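Local coordinates for protein ubiquitin-conjugating enzyme E2, putative (PDB 4DS2) that probably carries activated ubiquitin as a thioester and hands it on to target proteins, as members of the ubiquitin-conjugating E2 family do, at residues K55-A60 against G68-L73; Q72-F77 against R89-V94; D107-D112 against K125-R130. All coordinates share one frame; numbering follows the deposited sequence.

Contact 1: residues K55-A60 against G68-L73; sequences KVKAPA and GNTYQL
A first torsion of -61° sets Leu73 CG opposite its own carbonyl carbon and beside the backbone N, and the CG2 branch of Val56 is turned the same way on its own residue. The methyls Leu73 CD1 and Val56 CG2 thereby meet at 3.4 Å, one side chain laid slantwise over the other. On the other face of the sheet, Lys55 and Gln72 run alongside each other in the same direction with both chains extended, their CG atoms 3.9 Å apart. Lys57 behaves differently: a bend at chi2 (-70°) turns its chain over the opposite backbone, where CD lies near two carbonyl oxygens, 3.6 Å from Gly68 O and closer to Asn69 O, while its ammonium end makes a cation-pi contact with Phe42 of the outer strand 40-46. The backbones are joined by the antiparallel hydrogen-bonded pair Val56 and Tyr71. Tyr71 N donates to Val56 O at 2.8 Å and nearly straight (167°); the return bond, Val56 N to Tyr71 O, is equally long at 2.8 Å but more bent. Each acceptor also receives a CA-H...O contact, Val56 O from Thr70 CA at 3.4 Å and Tyr71 O from Lys55 CA. Val56 O sits close to the plane of the Tyr71 ring, at its edge, and Ala58 CB approaches Tyr71 CE1 obliquely at 4.1 Å. A hydrogen bond between Tyr71 OH and Tyr64 O ties the far end of this ring to the loop joining the strands. Helix 120-132 covers the Val56, Tyr71 and Leu73 face: Leu128 touches Val56 and Leu73, and Phe132 meets Tyr71 and Ala58. A central pair of neighbouring strands in an antiparallel meander, apolar toward a helix and polar on the reverse, is the sheet arrangement of the ubiquitin-conjugating E2 fold.

Contact 2: residues Q72-F77 against R89-V94; sequences QLSVLF and RFVTPV
Gln72 and Thr92 grip each other at the open end of the antiparallel hairpin formed by strands 70-76 and 87-90. Gln72 N donates to Thr92 OG1 at 2.9 Å, and Gln72 O accepts from two successive amides, Val91 N at 2.7 Å and Thr92 N at 3.2 Å. Two residues facing one, with Val91 in a helix-like conformation, recall a classic beta bulge, though Gln72 N is taken by a side-chain hydroxyl rather than a backbone carbonyl, and strand 87-90 ends here. With chi1 at -61°, Thr92 OG1 lies beside its own backbone N, which places the hydroxyl oxygen next to Gln72 N. Further along, Ser74 and Arg89 make a regular hydrogen-bonded pair, Ser74 N to Arg89 O and Arg89 N to Ser74 O, both 3.0 Å long, the second noticeably bent. Between these bonds stands the non-hydrogen-bonded pair Leu73 and Phe90, whose side chains project together toward helix 120-132, where Phe132 meets Phe90. Leu73 CD2 sits over one face of the Phe90 ring in a CH-pi contact, 3.4 Å from the ring centroid and 12° off its normal. On the opposite side of the sheet, Val91 CG2 lies 3.6 Å from Ser74 OG.

Contact 3: residues D107-D112 against K125-R130; sequences DRMVND and KLVLDR
Met109 and Val127 lie at the middle of a buried, apolar contact between two helices, the short helix 108-111 and the long helix 120-132. Their CA atoms are 7.4 Å apart, and the space is bridged mainly by the one long side chain of Met109. With CG anti to the backbone N (chi1 -174°) and the rest of the chain extended, Met109 reaches straight across to the neighbouring helix. On the way it slides past Leu126, which comes from the other direction, and Met109 CG passes Leu126 CD2 at 3.9 Å. The sulfur then lies against the aliphatic part of Arg130, Met109 SD to Arg130 CG 3.7 Å. The terminal methyl ends among the side-chain carbons of Val127 and Arg130, but it is modelled too close to its surroundings, and its exact position is doubtful. Leu126 CD2 also rests 3.8 Å from the carbonyl oxygen of Met109. In the ubiquitin-conjugating E2 fold a short helical turn directly follows the active-site cysteine and the long helix crosses the sheet; helices 108-111 and 120-132 are consistent with these elements, so this contact sets the first against the second. Beside the methionine, Val110 CG2 touches Val127 CG2 at 3.8 Å, and Pro85 and Val123 continue the apolar surroundings of Val110. Arg130 is bent at chi2 (60°), which carries its guanidinium group away from the sulfur to a salt bridge with Asp141 and a hydrogen bond to Ser137 O; its CH2 groups serve the apolar contact while its charge is met elsewhere. In the turn that presents Met109, Asp107 O accepts from both Val110 N and Asn111 N, the latter at 2.8 Å.

How the contacts relate
Contacts 1 and 2 hold opposite edges of one strand, 70-76, and share Gln72 and Leu73; both rest on backbone hydrogen bonds, contact 2 with a threonine hydroxyl added, and both have one face buried and the other at the surface. Contact 3 is largely buried, with Leu126 at its partly exposed margin, and joins two helices through carbon and sulfur atoms, with no polar bond between its segments. The centres of contacts 1 and 2 are about 11 Å apart, and contact 3 lies about 17 Å from contact 1 and 13 Å from contact 2. Leu128 carries the side of helix 120-132 turned away from Met109 onto the sheet, so the helix lies between the sheet and helix 108-111.

Contact 1: residues K55-A60 against G68-L73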
loop_
_atom_site.group_PDB
_atom_site.type_symbol
_atom_site.label_atom_id
_atom_site.label_comp_id
_atom_site.label_asym_id
_atom_site.label_seq_id
_atom_site.Cartn_x
_atom_site.Cartn_y
_atom_site.Cartn_z
ATOM N N LYS A 55 -5.124 -1.255 8.506
ATOM C CA LYS A 55 -5.154 -2.723 8.455
ATOM C C LYS A 55 -5.892 -3.152 7.196
ATOM O O LYS A 55 -6.917 -2.587 6.833
ATOM C CB LYS A 55 -5.807 -3.320 9.686
ATOM C CG LYS A 55 -5.083 -2.974 10.989
ATOM C CD LYS A 55 -5.574 -3.830 12.159
ATOM C CE LYS A 55 -5.190 -3.309 13.536
ATOM N NZ LYS A 55 -6.009 -4.014 14.565
ATOM N N VAL A 56 -5.310 -4.110 6.492
ATOM C CA VAL A 56 -5.714 -4.422 5.115
ATOM C C VAL A 56 -5.740 -5.921 4.933
ATOM O O VAL A 56 -4.981 -6.642 5.589
ATOM C CB VAL A 56 -4.731 -3.791 4.092
ATOM C CG1 VAL A 56 -5.053 -4.234 2.679
ATOM C CG2 VAL A 56 -4.735 -2.262 4.183
ATOM N N LYS A 57 -6.618 -6.388 4.047
ATOM C CA LYS A 57 -6.510 -7.750 3.474
ATOM C C LYS A 57 -6.094 -7.610 2.030
ATOM O O LYS A 57 -6.617 -6.760 1.322
ATOM C CB LYS A 57 -7.842 -8.488 3.542
ATOM C CG LYS A 57 -8.369 -8.691 4.963
ATOM C CD LYS A 57 -7.538 -9.696 5.747
ATOM C CE LYS A 57 -7.732 -9.517 7.244
ATOM N NZ LYS A 57 -9.089 -9.926 7.688
ATOM N N ALA A 58 -5.143 -8.427 1.592
ATOM C CA ALA A 58 -4.907 -8.582 0.151
ATOM C C ALA A 58 -6.103 -9.299 -0.508
ATOM O O ALA A 58 -6.922 -9.924 0.193
ATOM C CB ALA A 58 -3.618 -9.329 -0.106
ATOM N N PRO A 59 -6.220 -9.206 -1.856
ATOM C CA PRO A 59 -7.274 -9.909 -2.605
ATOM C C PRO A 59 -7.210 -11.435 -2.409
ATOM O O PRO A 59 -6.108 -11.992 -2.359
ATOM C CB PRO A 59 -6.931 -9.581 -4.069
ATOM C CG PRO A 59 -6.047 -8.392 -4.029
ATOM C CD PRO A 59 -5.254 -8.573 -2.776
ATOM N N ALA A 60 -8.374 -12.097 -2.322
ATOM C CA ALA A 60 -8.456 -13.583 -2.302
ATOM C C ALA A 60 -7.810 -14.167 -3.579
ATOM O O ALA A 60 -7.171 -15.228 -3.556
ATOM C CB ALA A 60 -9.899 -14.033 -2.181
ATOM N N GLY A 68 -6.298 -15.301 4.212
ATOM C CA GLY A 68 -6.898 -14.031 4.651
ATOM C C GLY A 68 -6.132 -13.374 5.784
ATOM O O GLY A 68 -6.718 -13.021 6.805
ATOM N N ASN A 69 -4.812 -13.250 5.628
ATOM C CA ASN A 69 -3.976 -12.615 6.660
ATOM C C ASN A 69 -4.151 -11.115 6.595
ATOM O O ASN A 69 -4.459 -10.570 5.527
ATOM C CB ASN A 69 -2.482 -12.901 6.479
ATOM C CG ASN A 69 -2.151 -14.358 6.536
ATOM O OD1 ASN A 69 -2.825 -15.138 7.215
ATOM N ND2 ASN A 69 -1.085 -14.738 5.840
ATOM N N THR A 70 -3.908 -10.466 7.735
ATOM C CA THR A 70 -3.951 -9.005 7.851
ATOM C C THR A 70 -2.580 -8.433 7.531
ATOM O O THR A 70 -1.551 -9.021 7.905
ATOM C CB THR A 70 -4.388 -8.556 9.264
ATOM O OG1 THR A 70 -5.816 -8.532 9.322
ATOM C CG2 THR A 70 -3.891 -7.162 9.605
ATOM N N TYR A 71 -2.578 -7.307 6.811
ATOM C CA TYR A 71 -1.368 -6.558 6.508
ATOM C C TYR A 71 -1.523 -5.171 7.092
ATOM O O TYR A 71 -2.527 -4.505 6.861
ATOM C CB TYR A 71 -1.150 -6.432 5.002
ATOM C CG TYR A 71 -0.764 -7.718 4.324
ATOM C CD1 TYR A 71 -1.731 -8.629 3.929
ATOM C CD2 TYR A 71 0.569 -8.021 4.067
ATOM C CE1 TYR A 71 -1.385 -9.813 3.307
ATOM C CE2 TYR A 71 0.927 -9.200 3.435
ATOM C CZ TYR A 71 -0.059 -10.091 3.051
ATOM O OH TYR A 71 0.299 -11.266 2.435
ATOM N N GLN A 72 -0.516 -4.735 7.832
ATOM C CA GLN A 72 -0.532 -3.429 8.410
ATOM C C GLN A 72 0.370 -2.473 7.668
ATOM O O GLN A 72 1.525 -2.805 7.359
ATOM C CB GLN A 72 -0.066 -3.505 9.854
ATOM C CG GLN A 72 -1.215 -3.725 10.813
ATOM C CD GLN A 72 -0.740 -4.229 12.118
ATOM O OE1 GLN A 72 -0.305 -5.377 12.242
ATOM N NE2 GLN A 72 -0.809 -3.376 13.111
ATOM N N LEU A 73 -0.154 -1.263 7.435
ATOM C CA LEU A 73 0.586 -0.214 6.728
ATOM C C LEU A 73 0.601 1.072 7.497
ATOM O O LEU A 73 -0.191 1.246 8.420
ATOM C CB LEU A 73 -0.044 0.041 5.381
ATOM C CG LEU A 73 -0.041 -1.164 4.462
ATOM C CD1 LEU A 73 -1.466 -1.506 4.059
ATOM C CD2 LEU A 73 0.872 -0.926 3.275
#

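Contact 2: residues Q72-F77 against R89-V94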
loop_
_atom_site.group_PDB
_atom_site.type_symbol
_atom_site.label_atom_id
_atom_site.label_comp_id
_atom_site.label_asym_id
_atom_site.label_seq_id
_atom_site.Cartn_x
_atom_site.Cartn_y
_atom_site.Cartn_z
ATOM N N GLN A 72 -0.516 -4.735 7.832
ATOM C CA GLN A 72 -0.532 -3.429 8.410
ATOM C C GLN A 72 0.370 -2.473 7.668
ATOM O O GLN A 72 1.525 -2.805 7.359
ATOM C CB GLN A 72 -0.066 -3.505 9.854
ATOM C CG GLN A 72 -1.215 -3.725 10.813
ATOM C CD GLN A 72 -0.740 -4.229 12.118
ATOM O OE1 GLN A 72 -0.305 -5.377 12.242
ATOM N NE2 GLN A 72 -0.809 -3.376 13.111
ATOM N N LEU A 73 -0.154 -1.263 7.435
ATOM C CA LEU A 73 0.586 -0.214 6.728
ATOM C C LEU A 73 0.601 1.072 7.497
ATOM O O LEU A 73 -0.191 1.246 8.420
ATOM C CB LEU A 73 -0.044 0.041 5.381
ATOM C CG LEU A 73 -0.041 -1.164 4.462
ATOM C CD1 LEU A 73 -1.466 -1.506 4.059
ATOM C CD2 LEU A 73 0.872 -0.926 3.275
ATOM N N SER A 74 1.540 1.950 7.117
ATOM C CA SER A 74 1.640 3.342 7.581
ATOM C C SER A 74 1.619 4.239 6.378
ATOM O O SER A 74 2.418 4.060 5.457
ATOM C CB SER A 74 2.973 3.636 8.290
ATOM O OG SER A 74 3.073 2.929 9.500
ATOM N N VAL A 75 0.722 5.223 6.406
ATOM C CA VAL A 75 0.730 6.329 5.464
ATOM C C VAL A 75 1.230 7.579 6.181
ATOM O O VAL A 75 0.541 8.102 7.056
ATOM C CB VAL A 75 -0.676 6.567 4.921
ATOM C CG1 VAL A 75 -0.659 7.650 3.850
ATOM C CG2 VAL A 75 -1.269 5.257 4.425
ATOM N N LEU A 76 2.426 8.030 5.817
ATOM C CA LEU A 76 3.043 9.218 6.371
ATOM C C LEU A 76 2.964 10.430 5.409
ATOM O O LEU A 76 3.381 10.361 4.254
ATOM C CB LEU A 76 4.497 8.897 6.711
ATOM C CG LEU A 76 5.489 9.988 7.180
ATOM C CD1 LEU A 76 4.887 11.046 8.128
ATOM C CD2 LEU A 76 6.703 9.288 7.823
ATOM N N PHE A 77 2.394 11.529 5.905
ATOM C CA PHE A 77 2.265 12.760 5.156
ATOM C C PHE A 77 3.328 13.780 5.540
ATOM O O PHE A 77 4.034 13.612 6.552
ATOM C CB PHE A 77 0.917 13.387 5.411
ATOM C CG PHE A 77 -0.223 12.618 4.834
ATOM C CD1 PHE A 77 -0.706 11.487 5.482
ATOM C CD2 PHE A 77 -0.831 13.032 3.673
ATOM C CE1 PHE A 77 -1.791 10.784 4.974
ATOM C CE2 PHE A 77 -1.910 12.332 3.143
ATOM C CZ PHE A 77 -2.408 11.221 3.809
ATOM N N ARG A 89 4.277 2.487 3.681
ATOM C CA ARG A 89 5.266 1.593 4.273
ATOM C C ARG A 89 4.533 0.377 4.779
ATOM O O ARG A 89 3.441 0.514 5.304
ATOM C CB ARG A 89 5.947 2.287 5.435
ATOM C CG ARG A 89 7.312 1.756 5.866
ATOM C CD ARG A 89 8.089 2.846 6.609
ATOM N NE ARG A 89 9.257 2.346 7.358
ATOM C CZ ARG A 89 10.550 2.568 7.046
ATOM N NH1 ARG A 89 10.894 3.274 5.969
ATOM N NH2 ARG A 89 11.526 2.070 7.816
ATOM N N PHE A 90 5.085 -0.815 4.604
ATOM C CA PHE A 90 4.471 -2.003 5.219
ATOM C C PHE A 90 5.030 -2.153 6.599
ATOM O O PHE A 90 6.265 -2.152 6.737
ATOM C CB PHE A 90 4.716 -3.248 4.373
ATOM C CG PHE A 90 3.895 -3.255 3.131
ATOM C CD1 PHE A 90 4.278 -2.500 2.028
ATOM C CD2 PHE A 90 2.685 -3.939 3.077
ATOM C CE1 PHE A 90 3.490 -2.471 0.893
ATOM C CE2 PHE A 90 1.911 -3.919 1.931
ATOM C CZ PHE A 90 2.309 -3.189 0.846
ATOM N N VAL A 91 4.146 -2.226 7.605
ATOM C CA VAL A 91 4.559 -2.562 8.959
ATOM C C VAL A 91 4.713 -4.081 9.045
ATOM O O VAL A 91 5.663 -4.553 9.644
ATOM C CB VAL A 91 3.566 -2.096 10.038
ATOM C CG1 VAL A 91 3.974 -2.646 11.407
ATOM C CG2 VAL A 91 3.462 -0.574 10.062
ATOM N N THR A 92 3.769 -4.825 8.450
ATOM C CA THR A 92 3.886 -6.268 8.287
ATOM C C THR A 92 4.978 -6.571 7.262
ATOM O O THR A 92 4.983 -5.962 6.181
ATOM C CB THR A 92 2.583 -6.914 7.753
ATOM O OG1 THR A 92 1.505 -6.692 8.651
ATOM C CG2 THR A 92 2.777 -8.449 7.548
ATOM N N PRO A 93 5.898 -7.520 7.571
ATOM C CA PRO A 93 6.803 -7.926 6.487
ATOM C C PRO A 93 6.030 -8.570 5.338
ATOM O O PRO A 93 4.961 -9.168 5.558
ATOM C CB PRO A 93 7.743 -8.938 7.146
ATOM C CG PRO A 93 7.011 -9.419 8.349
ATOM C CD PRO A 93 6.188 -8.238 8.817
ATOM N N VAL A 94 6.564 -8.366 4.132
ATOM C CA VAL A 94 5.993 -8.811 2.853
ATOM C C VAL A 94 7.179 -9.207 1.950
ATOM O O VAL A 94 8.096 -8.382 1.713
ATOM C CB VAL A 94 5.151 -7.701 2.152
ATOM C CG1 VAL A 94 4.507 -8.235 0.867
ATOM C CG2 VAL A 94 4.092 -7.147 3.097
#

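Contact 3: residues D107-D112 against K125-R130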
loop_
_atom_site.group_PDB
_atom_site.type_symbol
_atom_site.label_atom_id
_atom_site.label_comp_id
_atom_site.label_asym_id
_atom_site.label_seq_id
_atom_site.Cartn_x
_atom_site.Cartn_y
_atom_site.Cartn_z
ATOM N N ASP A 107 9.830 5.556 -4.191
ATOM C CA ASP A 107 8.903 6.687 -4.317
ATOM C C ASP A 107 8.336 6.742 -5.710
ATOM O O ASP A 107 7.321 7.383 -5.915
ATOM C CB ASP A 107 9.521 8.044 -4.087
ATOM C CG ASP A 107 10.785 7.994 -3.377
ATOM O OD1 ASP A 107 10.945 7.129 -2.474
ATOM O OD2 ASP A 107 11.624 8.860 -3.714
ATOM N N ARG A 108 9.020 6.129 -6.671
ATOM C CA ARG A 108 8.587 6.213 -8.044
ATOM C C ARG A 108 7.240 5.583 -8.251
ATOM O O ARG A 108 6.442 6.076 -9.062
ATOM C CB ARG A 108 9.607 5.610 -8.974
ATOM C CG ARG A 108 10.810 6.496 -9.114
ATOM C CD ARG A 108 12.031 5.650 -9.301
ATOM N NE ARG A 108 12.975 6.222 -10.231
ATOM C CZ ARG A 108 14.158 5.661 -10.481
ATOM N NH1 ARG A 108 15.009 6.237 -11.348
ATOM N NH2 ARG A 108 14.498 4.519 -9.866
ATOM N N MET A 109 6.978 4.518 -7.506
ATOM C CA MET A 109 5.715 3.827 -7.615
ATOM C C MET A 109 4.573 4.794 -7.586
ATOM O O MET A 109 3.637 4.657 -8.329
ATOM C CB MET A 109 5.559 2.860 -6.467
ATOM C CG MET A 109 4.336 1.977 -6.549
ATOM S SD MET A 109 4.475 0.619 -5.361
ATOM C CE MET A 109 2.750 0.184 -5.188
ATOM N N VAL A 110 4.640 5.759 -6.685
ATOM C CA VAL A 110 3.563 6.722 -6.512
ATOM C C VAL A 110 3.849 8.020 -7.254
ATOM O O VAL A 110 2.935 8.635 -7.777
ATOM C CB VAL A 110 3.331 7.027 -5.001
ATOM C CG1 VAL A 110 2.540 8.329 -4.827
ATOM C CG2 VAL A 110 2.620 5.878 -4.308
ATOM N N ASN A 111 5.115 8.429 -7.279
ATOM C CA ASN A 111 5.498 9.787 -7.698
ATOM C C ASN A 111 5.491 10.020 -9.184
ATOM O O ASN A 111 5.281 11.152 -9.628
ATOM C CB ASN A 111 6.878 10.154 -7.161
ATOM C CG ASN A 111 6.883 10.346 -5.666
ATOM O OD1 ASN A 111 5.838 10.470 -5.033
ATOM N ND2 ASN A 111 8.055 10.356 -5.092
ATOM N N ASP A 112 5.695 8.968 -9.960
ATOM C CA ASP A 112 5.609 9.070 -11.420
ATOM C C ASP A 112 4.210 9.474 -11.881
ATOM O O ASP A 112 4.058 10.147 -12.918
ATOM C CB ASP A 112 6.006 7.748 -12.101
ATOM C CG ASP A 112 7.438 7.332 -11.804
ATOM O OD1 ASP A 112 8.128 8.001 -11.015
ATOM O OD2 ASP A 112 7.875 6.316 -12.361
ATOM N N LYS A 125 -4.817 2.756 -2.854
ATOM C CA LYS A 125 -5.283 1.703 -3.731
ATOM C C LYS A 125 -4.257 1.369 -4.796
ATOM O O LYS A 125 -4.147 0.220 -5.186
ATOM C CB LYS A 125 -6.632 2.057 -4.340
ATOM C CG LYS A 125 -7.744 2.132 -3.281
ATOM C CD LYS A 125 -9.141 2.242 -3.893
ATOM C CE LYS A 125 -10.049 3.215 -3.148
ATOM N NZ LYS A 125 -9.908 4.576 -3.757
ATOM N N LEU A 126 -3.497 2.356 -5.253
ATOM C CA LEU A 126 -2.488 2.122 -6.298
ATOM C C LEU A 126 -1.398 1.197 -5.802
ATOM O O LEU A 126 -0.900 0.361 -6.555
ATOM C CB LEU A 126 -1.856 3.438 -6.810
ATOM C CG LEU A 126 -0.689 3.228 -7.795
ATOM C CD1 LEU A 126 -0.436 4.450 -8.642
ATOM C CD2 LEU A 126 0.605 2.813 -7.078
ATOM N N VAL A 127 -1.028 1.370 -4.539
ATOM C CA VAL A 127 0.095 0.645 -3.946
ATOM C C VAL A 127 -0.276 -0.770 -3.596
ATOM O O VAL A 127 0.536 -1.693 -3.801
ATOM C CB VAL A 127 0.601 1.282 -2.651
ATOM C CG1 VAL A 127 1.444 0.284 -1.866
ATOM C CG2 VAL A 127 1.385 2.563 -2.959
ATOM N N LEU A 128 -1.492 -0.934 -3.054
ATOM C CA LEU A 128 -1.979 -2.262 -2.665
ATOM C C LEU A 128 -2.123 -3.147 -3.886
ATOM O O LEU A 128 -1.708 -4.301 -3.880
ATOM C CB LEU A 128 -3.310 -2.160 -1.951
ATOM C CG LEU A 128 -3.293 -1.440 -0.595
ATOM C CD1 LEU A 128 -4.722 -1.068 -0.193
ATOM C CD2 LEU A 128 -2.600 -2.292 0.451
ATOM N N ASP A 129 -2.697 -2.579 -4.936
ATOM C CA ASP A 129 -2.868 -3.271 -6.190
ATOM C C ASP A 129 -1.527 -3.600 -6.858
ATOM O O ASP A 129 -1.322 -4.687 -7.431
ATOM C CB ASP A 129 -3.708 -2.413 -7.137
ATOM C CG ASP A 129 -3.659 -2.920 -8.563
ATOM O OD1 ASP A 129 -4.082 -4.094 -8.809
ATOM O OD2 ASP A 129 -3.185 -2.147 -9.431
ATOM N N ARG A 130 -0.638 -2.638 -6.835
ATOM C CA ARG A 130 0.657 -2.806 -7.472
ATOM C C ARG A 130 1.425 -3.956 -6.842
ATOM O O ARG A 130 1.983 -4.788 -7.524
ATOM C CB ARG A 130 1.437 -1.488 -7.401
ATOM C CG ARG A 130 2.861 -1.558 -7.853
ATOM C CD ARG A 130 2.989 -2.001 -9.273
ATOM N NE ARG A 130 4.396 -2.007 -9.635
ATOM C CZ ARG A 130 4.889 -2.576 -10.733
ATOM N NH1 ARG A 130 4.084 -3.200 -11.592
ATOM N NH2 ARG A 130 6.195 -2.516 -10.980
#